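Local coordinates for protein Lysine/ornithine decarboxylase (Selenomonas ruminantium, PDB 5GJO) that decarboxylates L-lysine and L-ornithine with similar efficiency, using pyridoxal 5'-phosphate, to give cadaverine and putrescine as a homodimer, at residues A[44-54]-A[251-262]; A[220-228]-A[300-308]. The protein carries 2 engineered substitutions. All coordinates share one frame; numbering follows the deposited sequence.

Interaction 1. Residues A[44-54]-A[251-262]. With PLP (pyridoxal-5'-phosphate), chain H.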
# COMPACT_ATOMS: atom_id res chain seq x y z
N ARG A 44 17.22 -29.26 -11.89
CA ARG A 44 16.46 -29.34 -13.13
C ARG A 44 15.72 -28.05 -13.52
O ARG A 44 15.42 -27.85 -14.68
CB ARG A 44 15.51 -30.54 -13.12
CG ARG A 44 16.19 -31.90 -13.27
CD ARG A 44 16.99 -32.02 -14.57
NE ARG A 44 16.24 -31.55 -15.71
CZ ARG A 44 15.22 -32.19 -16.26
NH1 ARG A 44 14.58 -31.66 -17.28
NH2 ARG A 44 14.85 -33.36 -15.80
N ALA A 45 15.38 -27.21 -12.56
CA ALA A 45 14.55 -26.03 -12.86
C ALA A 45 15.39 -24.82 -12.88
O ALA A 45 15.77 -24.30 -11.80
CB ALA A 45 13.43 -25.89 -11.84
N GLY A 46 15.61 -24.29 -14.10
CA GLY A 46 16.28 -23.04 -14.30
C GLY A 46 15.48 -21.87 -13.71
O GLY A 46 14.28 -21.89 -13.73
N VAL A 47 16.18 -20.91 -13.12
CA VAL A 47 15.51 -19.83 -12.36
C VAL A 47 15.17 -18.58 -13.18
O VAL A 47 16.04 -17.93 -13.81
CB VAL A 47 16.41 -19.44 -11.19
CG1 VAL A 47 15.77 -18.32 -10.37
CG2 VAL A 47 16.68 -20.61 -10.30
N PHE A 48 13.90 -18.20 -13.18
CA PHE A 48 13.41 -16.89 -13.57
C PHE A 48 12.97 -16.18 -12.27
O PHE A 48 11.87 -16.42 -11.75
CB PHE A 48 12.16 -16.95 -14.47
CG PHE A 48 12.44 -17.34 -15.90
CD1 PHE A 48 12.66 -18.64 -16.25
CD2 PHE A 48 12.54 -16.40 -16.88
CE1 PHE A 48 12.92 -19.01 -17.58
CE2 PHE A 48 12.81 -16.71 -18.22
CZ PHE A 48 13.00 -18.04 -18.58
N TYR A 49 13.80 -15.32 -11.74
CA TYR A 49 13.50 -14.66 -10.46
C TYR A 49 12.33 -13.75 -10.60
O TYR A 49 12.30 -12.86 -11.46
CB TYR A 49 14.72 -13.87 -9.95
CG TYR A 49 14.40 -12.98 -8.73
CD1 TYR A 49 13.84 -13.53 -7.58
CD2 TYR A 49 14.56 -11.64 -8.78
CE1 TYR A 49 13.46 -12.73 -6.51
CE2 TYR A 49 14.28 -10.81 -7.68
CZ TYR A 49 13.74 -11.37 -6.53
OH TYR A 49 13.30 -10.64 -5.44
N ALA A 50 11.35 -13.97 -9.74
CA ALA A 50 10.11 -13.17 -9.69
C ALA A 50 10.35 -11.90 -8.90
O ALA A 50 10.18 -11.79 -7.72
CB ALA A 50 8.86 -13.99 -9.22
N MET A 51 10.87 -10.90 -9.61
CA MET A 51 11.31 -9.66 -9.02
C MET A 51 10.24 -8.85 -8.37
O MET A 51 10.58 -8.00 -7.55
CB MET A 51 12.10 -8.79 -10.07
CG MET A 51 11.25 -8.44 -11.26
SD MET A 51 12.23 -7.42 -12.42
CE MET A 51 12.30 -5.90 -11.55
N LYS A 52 8.98 -9.23 -8.56
CA LYS A 52 7.85 -8.62 -7.86
C LYS A 52 8.06 -8.74 -6.33
O LYS A 52 7.61 -7.91 -5.58
CB LYS A 52 6.54 -9.33 -8.23
CG LYS A 52 6.61 -10.84 -8.15
CD LYS A 52 5.34 -11.57 -8.56
CE LYS A 52 4.87 -11.18 -9.95
NZ LYS A 52 5.70 -11.72 -11.05
N ALA A 53 8.69 -9.82 -5.88
CA ALA A 53 8.97 -9.96 -4.45
C ALA A 53 9.93 -8.91 -3.88
O ALA A 53 9.79 -8.49 -2.76
CB ALA A 53 9.51 -11.34 -4.15
N ASN A 54 10.99 -8.63 -4.63
CA ASN A 54 11.98 -7.67 -4.21
C ASN A 54 12.84 -7.18 -5.37
O ASN A 54 13.69 -7.88 -5.82
CB ASN A 54 12.85 -8.21 -3.10
CG ASN A 54 13.77 -7.16 -2.53
OD1 ASN A 54 14.34 -6.38 -3.25
ND2 ASN A 54 13.91 -7.15 -1.22
N THR A 251 12.71 -32.38 -21.17
CA THR A 251 12.06 -31.09 -21.33
C THR A 251 12.92 -30.02 -20.58
O THR A 251 13.55 -30.40 -19.64
CB THR A 251 10.67 -31.25 -20.70
OG1 THR A 251 9.87 -32.12 -21.54
CG2 THR A 251 9.96 -29.95 -20.60
N ALA A 252 12.96 -28.81 -21.10
CA ALA A 252 13.57 -27.61 -20.45
C ALA A 252 12.60 -27.14 -19.39
O ALA A 252 11.50 -26.70 -19.70
CB ALA A 252 13.87 -26.48 -21.41
N VAL A 253 13.00 -27.32 -18.14
CA VAL A 253 12.15 -26.96 -16.98
C VAL A 253 12.67 -25.76 -16.24
O VAL A 253 13.89 -25.53 -16.15
CB VAL A 253 11.97 -28.17 -16.01
CG1 VAL A 253 10.97 -27.84 -14.91
CG2 VAL A 253 11.54 -29.43 -16.80
N TRP A 254 11.72 -24.97 -15.75
CA TRP A 254 12.01 -23.68 -15.18
C TRP A 254 11.15 -23.40 -13.96
O TRP A 254 10.11 -24.04 -13.72
CB TRP A 254 11.73 -22.55 -16.17
CG TRP A 254 12.34 -22.79 -17.47
CD1 TRP A 254 11.77 -23.45 -18.54
CD2 TRP A 254 13.69 -22.46 -17.85
NE1 TRP A 254 12.71 -23.52 -19.59
CE2 TRP A 254 13.89 -22.95 -19.18
CE3 TRP A 254 14.75 -21.84 -17.19
CZ2 TRP A 254 15.07 -22.78 -19.85
CZ3 TRP A 254 15.99 -21.66 -17.91
CH2 TRP A 254 16.11 -22.11 -19.20
N THR A 255 11.66 -22.49 -13.14
CA THR A 255 10.91 -22.08 -11.93
C THR A 255 10.94 -20.58 -11.80
O THR A 255 11.86 -19.94 -12.25
CB THR A 255 11.46 -22.85 -10.68
OG1 THR A 255 10.67 -22.49 -9.50
CG2 THR A 255 12.97 -22.56 -10.47
N GLU A 256 9.97 -20.03 -11.10
CA GLU A 256 9.76 -18.62 -10.92
C GLU A 256 9.70 -18.26 -9.42
O GLU A 256 8.71 -17.68 -8.95
CB GLU A 256 8.47 -18.10 -11.65
CG GLU A 256 8.50 -18.30 -13.15
CD GLU A 256 7.28 -17.77 -13.90
OE1 GLU A 256 6.53 -17.00 -13.25
OE2 GLU A 256 7.10 -18.10 -15.13
N PRO A 257 10.72 -18.58 -8.64
CA PRO A 257 10.69 -18.20 -7.23
C PRO A 257 10.74 -16.68 -7.06
O PRO A 257 11.58 -15.98 -7.69
CB PRO A 257 11.99 -18.82 -6.67
CG PRO A 257 12.91 -18.73 -7.89
CD PRO A 257 11.96 -19.28 -8.94
N GLY A 258 9.85 -16.13 -6.20
CA GLY A 258 9.91 -14.76 -5.75
C GLY A 258 10.30 -14.73 -4.25
O GLY A 258 11.45 -14.43 -3.91
N ARG A 259 9.33 -15.04 -3.38
CA ARG A 259 9.48 -14.89 -1.91
C ARG A 259 10.77 -15.46 -1.37
O ARG A 259 11.44 -14.87 -0.52
CB ARG A 259 8.29 -15.57 -1.21
CG ARG A 259 8.16 -15.16 0.25
CD ARG A 259 7.08 -16.03 0.89
NE ARG A 259 5.76 -15.78 0.34
CZ ARG A 259 4.96 -14.78 0.64
NH1 ARG A 259 5.29 -13.86 1.54
NH2 ARG A 259 3.76 -14.73 0.06
N TYR A 260 11.09 -16.64 -1.85
CA TYR A 260 12.18 -17.42 -1.30
C TYR A 260 13.55 -16.72 -1.49
O TYR A 260 14.40 -16.82 -0.65
CB TYR A 260 12.19 -18.85 -1.89
CG TYR A 260 13.52 -19.55 -1.78
CD1 TYR A 260 13.88 -20.24 -0.65
CD2 TYR A 260 14.45 -19.43 -2.78
CE1 TYR A 260 15.13 -20.83 -0.54
CE2 TYR A 260 15.69 -20.02 -2.69
CZ TYR A 260 16.03 -20.73 -1.57
OH TYR A 260 17.26 -21.29 -1.48
N MET A 261 13.75 -16.08 -2.63
CA MET A 261 15.09 -15.66 -3.01
C MET A 261 15.64 -14.63 -2.01
O MET A 261 16.81 -14.75 -1.65
CB MET A 261 15.12 -15.12 -4.44
CG MET A 261 16.50 -15.09 -5.08
SD MET A 261 17.20 -16.75 -5.20
CE MET A 261 16.17 -17.53 -6.45
N CYS A 262 14.82 -13.67 -1.57
CA CYS A 262 15.33 -12.61 -0.68
C CYS A 262 14.68 -12.59 0.68
O CYS A 262 15.04 -11.77 1.49
CB CYS A 262 15.20 -11.24 -1.33
SG CYS A 262 15.73 -11.16 -3.03
N1 PLP H . 5.81 -16.04 -10.73
C2 PLP H . 4.53 -15.63 -10.89
C2A PLP H . 3.90 -15.66 -12.26
C3 PLP H . 3.74 -15.15 -9.73
O3 PLP H . 2.45 -14.74 -9.87
C4 PLP H . 4.41 -15.14 -8.41
C4A PLP H . 3.71 -14.68 -7.19
O4A PLP H . 2.76 -13.92 -7.28
C5 PLP H . 5.82 -15.61 -8.36
C6 PLP H . 6.44 -16.04 -9.54
C5A PLP H . 6.57 -15.63 -7.06
O4P PLP H . 5.81 -16.34 -6.08
P PLP H . 6.46 -16.72 -4.66
O1P PLP H . 7.60 -17.65 -5.01
O2P PLP H . 5.33 -17.39 -3.91
O3P PLP H . 6.89 -15.39 -4.08
O HOH W 1 15.46 -28.72 -17.20
O HOH W 2 12.55 -12.27 -2.56
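Phe48 turns its edge toward the face of the Trp254 six-membered ring, an offset edge-to-face pair with planes at 73° and Phe48 CE1 3.4 Å from Trp254 CE3. Gly46, with no CB, lets Trp254 CE3 lie close to its CA (3.5 Å). Val47, which shares a sheet face with Thr255, packs CG1 on Pro257 CG (3.8 Å) and meets Met261 CE tip to tip. With CG opposite its own backbone N (chi1 171°), Tyr49 lays CE1 against Met261 CB (3.6 Å). Its OH donates to Asn54 O at 2.8 Å. An alanine here would probably open a gap beside Met261 and leave Asn54 O without its hydroxyl donor.

Parallel backbone bonds, such as Phe48 N to Thr255 O (2.8 Å), join the strands. Just beyond strand 252-255, where the next helix begins, Gly258 N and Arg259 N donate to PLP O1P (3.0 Å) and O3P (2.6 Å); Gly258 has no side chain to collide with PLP C5A. At the far end, a water links Arg44 O and NH1 to Val253 N, while Asp245 pairs with Arg44 NH2. Strands 45-50 and 252-255, first and eighth, close the α/β-barrel between strands 69-72 and 214-216, with helices 28-41 and 57-65 packed outside.

Interaction 2. Residues A[220-228]-A[300-308]. Engineered in segment 220-228: Cys226 (natural residue Ala). Engineered in segment 300-308: Cys303 (natural residue Thr). With PLP (pyridoxal-5'-phosphate), chain H.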
# COMPACT_ATOMS: atom_id res chain seq x y z
N GLY A 220 6.34 -20.21 -5.17
CA GLY A 220 5.61 -20.65 -4.00
C GLY A 220 6.43 -21.24 -2.88
O GLY A 220 5.90 -21.57 -1.84
N PHE A 221 7.73 -21.39 -3.12
CA PHE A 221 8.60 -21.89 -2.09
C PHE A 221 8.45 -20.95 -0.83
O PHE A 221 8.50 -19.75 -0.99
CB PHE A 221 10.03 -21.92 -2.58
CG PHE A 221 10.19 -22.62 -3.91
CD1 PHE A 221 10.16 -23.95 -3.97
CD2 PHE A 221 10.22 -21.89 -5.07
CE1 PHE A 221 10.29 -24.61 -5.20
CE2 PHE A 221 10.28 -22.51 -6.30
CZ PHE A 221 10.35 -23.86 -6.35
N PRO A 222 8.31 -21.51 0.38
CA PRO A 222 7.96 -20.71 1.53
C PRO A 222 9.12 -20.15 2.27
O PRO A 222 10.25 -20.55 2.10
CB PRO A 222 7.13 -21.69 2.36
CG PRO A 222 7.85 -22.96 2.15
CD PRO A 222 8.03 -22.92 0.62
N VAL A 223 8.82 -19.17 3.07
CA VAL A 223 9.84 -18.51 3.96
C VAL A 223 9.27 -18.50 5.41
O VAL A 223 8.03 -18.45 5.61
CB VAL A 223 9.92 -17.08 3.40
CG1 VAL A 223 10.37 -15.98 4.38
CG2 VAL A 223 10.71 -17.06 2.07
N PRO A 224 10.15 -18.48 6.42
CA PRO A 224 9.77 -18.46 7.83
C PRO A 224 9.05 -17.13 8.17
O PRO A 224 9.41 -16.04 7.69
CB PRO A 224 11.08 -18.53 8.62
CG PRO A 224 12.13 -18.60 7.65
CD PRO A 224 11.61 -18.57 6.25
N ASP A 225 8.05 -17.25 9.04
CA ASP A 225 7.36 -16.10 9.59
C ASP A 225 7.61 -16.04 11.11
O ASP A 225 8.56 -16.60 11.56
CB ASP A 225 5.88 -16.11 9.20
CG ASP A 225 5.08 -17.14 9.97
OD1 ASP A 225 5.65 -17.92 10.72
OD2 ASP A 225 3.85 -17.11 9.83
N CYS A 226 6.80 -15.32 11.87
CA CYS A 226 7.06 -15.19 13.34
C CYS A 226 6.97 -16.56 14.08
O CYS A 226 7.53 -16.68 15.14
CB CYS A 226 6.07 -14.22 13.95
SG CYS A 226 4.40 -14.82 13.90
N LYS A 227 6.43 -17.59 13.44
CA LYS A 227 6.49 -18.98 13.98
C LYS A 227 7.43 -19.93 13.26
O LYS A 227 7.22 -21.12 13.31
CB LYS A 227 5.08 -19.52 14.02
CG LYS A 227 4.26 -18.73 15.06
CD LYS A 227 2.83 -19.16 15.11
CE LYS A 227 2.09 -18.29 16.13
NZ LYS A 227 0.72 -17.94 15.65
N GLY A 228 8.40 -19.42 12.53
CA GLY A 228 9.38 -20.25 11.85
C GLY A 228 8.78 -20.78 10.55
O GLY A 228 7.83 -20.18 9.94
N ASP A 300 -0.49 -9.55 2.54
CA ASP A 300 0.22 -10.86 2.42
C ASP A 300 -0.11 -11.70 3.65
O ASP A 300 0.54 -12.72 3.85
CB ASP A 300 1.72 -10.58 2.34
CG ASP A 300 2.54 -11.76 1.83
OD1 ASP A 300 2.11 -12.49 0.93
OD2 ASP A 300 3.67 -11.95 2.38
N HIS A 301 -1.14 -11.27 4.44
CA HIS A 301 -1.64 -11.97 5.62
C HIS A 301 -0.49 -12.40 6.54
O HIS A 301 -0.50 -13.51 7.10
CB HIS A 301 -2.47 -13.23 5.23
CG HIS A 301 -3.41 -13.00 4.09
ND1 HIS A 301 -3.34 -13.75 2.92
CD2 HIS A 301 -4.35 -12.05 3.88
CE1 HIS A 301 -4.23 -13.28 2.06
NE2 HIS A 301 -4.86 -12.25 2.62
N TRP A 302 0.53 -11.57 6.70
CA TRP A 302 1.80 -12.03 7.27
C TRP A 302 2.08 -11.57 8.70
O TRP A 302 1.56 -10.58 9.12
CB TRP A 302 2.94 -11.58 6.35
CG TRP A 302 4.20 -12.38 6.47
CD1 TRP A 302 5.27 -12.11 7.25
CD2 TRP A 302 4.52 -13.58 5.77
NE1 TRP A 302 6.24 -13.06 7.10
CE2 TRP A 302 5.80 -13.98 6.18
CE3 TRP A 302 3.86 -14.36 4.82
CZ2 TRP A 302 6.42 -15.11 5.68
CZ3 TRP A 302 4.48 -15.46 4.33
CH2 TRP A 302 5.74 -15.84 4.77
N CYS A 303 2.89 -12.34 9.45
CA CYS A 303 3.29 -11.95 10.82
C CYS A 303 4.79 -12.01 10.84
O CYS A 303 5.31 -13.10 10.61
CB CYS A 303 2.73 -13.02 11.77
SG CYS A 303 3.27 -12.86 13.52
N TYR A 304 5.50 -10.88 10.97
CA TYR A 304 6.94 -10.83 10.88
C TYR A 304 7.60 -11.06 12.24
O TYR A 304 7.06 -10.63 13.25
CB TYR A 304 7.44 -9.46 10.32
CG TYR A 304 6.90 -9.26 8.93
CD1 TYR A 304 7.58 -9.74 7.82
CD2 TYR A 304 5.72 -8.59 8.75
CE1 TYR A 304 7.02 -9.59 6.52
CE2 TYR A 304 5.17 -8.44 7.47
CZ TYR A 304 5.78 -8.98 6.39
OH TYR A 304 5.19 -8.83 5.13
N PRO A 305 8.78 -11.69 12.30
CA PRO A 305 9.45 -11.88 13.57
C PRO A 305 10.08 -10.57 14.08
O PRO A 305 11.04 -10.12 13.51
CB PRO A 305 10.59 -12.88 13.26
CG PRO A 305 10.37 -13.26 11.90
CD PRO A 305 9.47 -12.37 11.19
N LEU A 306 9.58 -10.09 15.20
CA LEU A 306 10.07 -8.91 15.89
C LEU A 306 11.03 -9.29 16.98
O LEU A 306 10.71 -10.15 17.79
CB LEU A 306 8.85 -8.11 16.42
CG LEU A 306 9.20 -6.91 17.29
CD1 LEU A 306 9.94 -5.81 16.50
CD2 LEU A 306 7.92 -6.37 17.81
N HIS A 307 12.17 -8.61 17.05
CA HIS A 307 13.17 -8.80 18.08
C HIS A 307 13.40 -7.51 18.83
O HIS A 307 13.79 -6.51 18.23
CB HIS A 307 14.50 -9.33 17.51
CG HIS A 307 14.31 -10.55 16.66
ND1 HIS A 307 14.13 -10.51 15.27
CD2 HIS A 307 14.12 -11.84 17.01
CE1 HIS A 307 13.89 -11.73 14.81
NE2 HIS A 307 13.85 -12.55 15.84
N CYS A 308 13.23 -7.56 20.14
CA CYS A 308 13.50 -6.39 21.01
C CYS A 308 14.76 -6.67 21.77
O CYS A 308 15.06 -7.80 22.11
CB CYS A 308 12.34 -6.17 21.99
SG CYS A 308 10.76 -5.86 21.19
N1 PLP H . 5.81 -16.04 -10.73
C2 PLP H . 4.53 -15.63 -10.89
C2A PLP H . 3.90 -15.66 -12.26
C3 PLP H . 3.74 -15.15 -9.73
O3 PLP H . 2.45 -14.74 -9.87
C4 PLP H . 4.41 -15.14 -8.41
C4A PLP H . 3.71 -14.68 -7.19
O4A PLP H . 2.76 -13.92 -7.28
C5 PLP H . 5.82 -15.61 -8.36
C6 PLP H . 6.44 -16.04 -9.54
C5A PLP H . 6.57 -15.63 -7.06
O4P PLP H . 5.81 -16.34 -6.08
P PLP H . 6.46 -16.72 -4.66
O1P PLP H . 7.60 -17.65 -5.01
O2P PLP H . 5.33 -17.39 -3.91
O3P PLP H . 6.89 -15.39 -4.08
O HOH W 3 8.90 -13.31 7.94
O HOH W 4 2.67 -15.31 8.33
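Trp302 overlaps Asp225 with the rim of its indole, CZ2 lying 3.7 Å from Asp225 CB, which stands above the ring plane. Near that plane, at the indole edge, the backbone brings Val223 O to 3.6 Å from Trp302 CH2. A broad, largely apolar ring with one N-H suits this place: it lies along the loop and still offers NE1 to a water that donates in turn to Pro224 O. A second water donates to Asp225 OD2 and accepts from Cys303 N, so the carboxylate reaches the backbone of segment 300-308 through water.

Asp225 has its CG wedged between the backbone N and the carbonyl carbon (chi1 75°), which lets OD1 accept from Lys227 N at 2.8 Å, the donor coming from above the carboxylate plane. This is an Asx turn, and it sits at the head of a type I beta turn running to Gly228, whose positive phi a residue with a side chain would adopt less readily. The loop follows barrel strand 214-216 and meets the segment leading into strand 306-307 of the mixed sheet, so the contact bridges barrel and β-domain. At the start of segment 220-228, Gly220 N donates to PLP O1P (2.9 Å).

Cys226 N bonds Cys303 O at 3.0 Å, and beside it the two engineered cysteines, alanine and threonine in the natural enzyme, form a disulfide that enhances the affinity for PLP. Their SG atoms are 2.3 Å apart, somewhat longer than the usual disulfide, with chi3 108°. Pro305 lays CG 3.8 Å from Asp225 O, and the carbonyl of the residue before it, Tyr304 O, accepts a hydrogen bond from Tyr331 OH.

Interaction 1 lies in the buried core of the barrel, whereas interaction 2 is partly buried and joins a barrel loop to the β-domain. The first is built from regular parallel strand bonds and close apolar and aromatic contacts; the second has one direct backbone bond, bridging waters and an engineered covalent link, as befits irregular, less buried segments. Both reach the same cofactor phosphate, since Gly220 and Gly258 each donate to PLP O1P. They also touch directly: Arg259 NH1 forms a salt bridge with Asp300 OD2 (2.6 Å) and packs on Trp302, while Thr255 lies against Phe221. Arg259 thus ties the phosphate-binding end of segment 251-262 to segment 300-308.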